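Local structure of SspB protein (Streptomyces clavuligerus, 6JUF) at residues S4-A9 and F135-F140. The protein probably acts as a metal-dependent DNase in the phosphorothioation-sensing SspABCD-SspE system that defends bacteria against phages. Sequence-based numbering, arbitrary orientation.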
loop_
_atom_site.group_PDB
_atom_site.type_symbol
_atom_site.label_atom_id
_atom_site.label_comp_id
_atom_site.label_asym_id
_atom_site.label_seq_id
_atom_site.Cartn_x
_atom_site.Cartn_y
_atom_site.Cartn_z
ATOM N N SER B 4 4.697 -23.596 -27.763
ATOM C CA SER B 4 5.496 -22.389 -27.634
ATOM C C SER B 4 4.688 -21.159 -27.193
ATOM O O SER B 4 5.024 -20.039 -27.542
ATOM C CB SER B 4 6.220 -22.096 -28.941
ATOM O OG SER B 4 5.335 -21.489 -29.864
ATOM N N ARG B 5 3.617 -21.382 -26.452
ATOM C CA ARG B 5 2.744 -20.302 -26.032
ATOM C C ARG B 5 3.529 -19.275 -25.221
ATOM O O ARG B 5 3.329 -18.052 -25.345
ATOM C CB ARG B 5 1.572 -20.826 -25.219
ATOM C CG ARG B 5 0.470 -21.447 -26.086
ATOM C CD ARG B 5 0.134 -22.814 -25.573
ATOM N NE ARG B 5 -1.012 -22.825 -24.690
ATOM C CZ ARG B 5 -1.170 -23.697 -23.693
ATOM N NH1 ARG B 5 -0.226 -24.594 -23.428
ATOM N NH2 ARG B 5 -2.257 -23.643 -22.938
ATOM N N LEU B 6 4.449 -19.767 -24.414
ATOM C CA LEU B 6 5.127 -18.857 -23.488
ATOM C C LEU B 6 6.043 -17.891 -24.276
ATOM O O LEU B 6 6.061 -16.668 -24.023
ATOM C CB LEU B 6 5.915 -19.649 -22.424
ATOM C CG LEU B 6 6.627 -18.729 -21.387
ATOM C CD1 LEU B 6 5.652 -17.792 -20.621
ATOM C CD2 LEU B 6 7.489 -19.520 -20.403
ATOM N N ALA B 7 6.802 -18.420 -25.237
ATOM C CA ALA B 7 7.610 -17.552 -26.087
ATOM C C ALA B 7 6.787 -16.503 -26.821
ATOM O O ALA B 7 7.238 -15.386 -27.040
ATOM C CB ALA B 7 8.381 -18.408 -27.092
ATOM N N GLU B 8 5.597 -16.868 -27.271
ATOM C CA GLU B 8 4.798 -15.935 -28.021
ATOM C C GLU B 8 4.271 -14.809 -27.129
ATOM O O GLU B 8 4.106 -13.665 -27.574
ATOM C CB GLU B 8 3.683 -16.660 -28.722
ATOM C CG GLU B 8 4.215 -17.650 -29.742
ATOM C CD GLU B 8 3.096 -18.298 -30.516
ATOM O OE1 GLU B 8 3.069 -19.546 -30.560
ATOM O OE2 GLU B 8 2.243 -17.547 -31.065
ATOM N N ALA B 9 4.040 -15.152 -25.874
ATOM C CA ALA B 9 3.456 -14.230 -24.918
ATOM C C ALA B 9 4.522 -13.334 -24.283
ATOM O O ALA B 9 4.253 -12.164 -23.944
ATOM C CB ALA B 9 2.702 -14.980 -23.823
ATOM N N PHE B 135 -0.439 -17.695 -13.993
ATOM C CA PHE B 135 -1.856 -17.320 -14.193
ATOM C C PHE B 135 -2.503 -17.999 -15.382
ATOM O O PHE B 135 -3.721 -18.353 -15.267
ATOM C CB PHE B 135 -2.015 -15.802 -14.288
ATOM C CG PHE B 135 -1.913 -15.125 -12.945
ATOM C CD1 PHE B 135 -3.063 -14.839 -12.229
ATOM C CD2 PHE B 135 -0.669 -14.814 -12.383
ATOM C CE1 PHE B 135 -2.994 -14.228 -10.966
ATOM C CE2 PHE B 135 -0.602 -14.188 -11.132
ATOM C CZ PHE B 135 -1.740 -13.947 -10.397
ATOM N N HIS B 136 -1.789 -18.153 -16.506
ATOM C CA HIS B 136 -2.461 -18.503 -17.775
ATOM C C HIS B 136 -2.174 -19.891 -18.317
ATOM O O HIS B 136 -2.951 -20.394 -19.116
ATOM C CB HIS B 136 -2.079 -17.457 -18.822
ATOM C CG HIS B 136 -2.668 -16.096 -18.524
ATOM N ND1 HIS B 136 -3.991 -15.904 -18.428
ATOM C CD2 HIS B 136 -2.080 -14.857 -18.368
ATOM C CE1 HIS B 136 -4.267 -14.612 -18.165
ATOM N NE2 HIS B 136 -3.089 -13.948 -18.127
ATOM N N LEU B 137 -1.058 -20.506 -17.914
ATOM C CA LEU B 137 -0.639 -21.815 -18.538
ATOM C C LEU B 137 -0.607 -23.012 -17.595
ATOM O O LEU B 137 -0.746 -24.151 -18.037
ATOM C CB LEU B 137 0.715 -21.690 -19.250
ATOM C CG LEU B 137 0.752 -20.671 -20.418
ATOM C CD1 LEU B 137 2.136 -20.561 -21.048
ATOM C CD2 LEU B 137 -0.196 -21.047 -21.511
ATOM N N ALA B 138 -0.512 -22.763 -16.303
ATOM C CA ALA B 138 -0.432 -23.876 -15.338
ATOM C C ALA B 138 -1.723 -24.663 -15.324
ATOM O O ALA B 138 -2.804 -24.060 -15.415
ATOM C CB ALA B 138 -0.119 -23.374 -13.909
ATOM N N PRO B 139 -1.640 -25.991 -15.221
ATOM C CA PRO B 139 -2.900 -26.785 -15.316
ATOM C C PRO B 139 -3.623 -26.837 -13.940
ATOM O O PRO B 139 -4.707 -27.354 -13.832
ATOM C CB PRO B 139 -2.401 -28.174 -15.698
ATOM C CG PRO B 139 -1.040 -28.238 -15.084
ATOM C CD PRO B 139 -0.454 -26.832 -15.190
ATOM N N PHE B 140 -2.992 -26.323 -12.882
ATOM C CA PHE B 140 -3.507 -26.385 -11.507
ATOM C C PHE B 140 -3.593 -24.982 -10.896
ATOM O O PHE B 140 -2.902 -24.059 -11.340
ATOM C CB PHE B 140 -2.670 -27.362 -10.595
ATOM C CG PHE B 140 -1.168 -27.182 -10.721
ATOM C CD1 PHE B 140 -0.389 -28.145 -11.340
ATOM C CD2 PHE B 140 -0.547 -25.995 -10.267
ATOM C CE1 PHE B 140 0.979 -27.958 -11.494
ATOM C CE2 PHE B 140 0.836 -25.810 -10.413
ATOM C CZ PHE B 140 1.584 -26.809 -11.035
#
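Leu137 lays its CD2 methyl over the centre of one face of the Arg5 guanidinium, 3.5 Å above the plane. The methyl lies 3.6 Å from Arg5 CZ and equally close to Arg5 NH2, with Arg5 NE at 3.7 Å and Arg5 NH1 farther, at 4.0 Å. The two side chains run past each other in opposite directions. The Arg5 chain is bent at chi2 (128°) and chi3 (96°), and these bends let it curl round Leu137 CD2, with Arg5 CB and the guanidinium both close to the methyl. At its polar end, Arg5 NH1 makes a salt bridge to OD2 of Asp3, just before the helix. The other methyl of Leu137, CD1, lies 4.1 Å from Leu6 CB. Leu137 thus spreads its two branches over two successive residues. No hydrogen bond joins the two segments. Leu6 also packs on Val133 and His155, and Leu137 shares His155. The contact is helix-to-helix packing within the DUF4007 protein: Leu137, on the segment of helix 129-137, meets the short helix 5-9 near the N-terminus, which also rests on helix 145-159, away from the magnesium site.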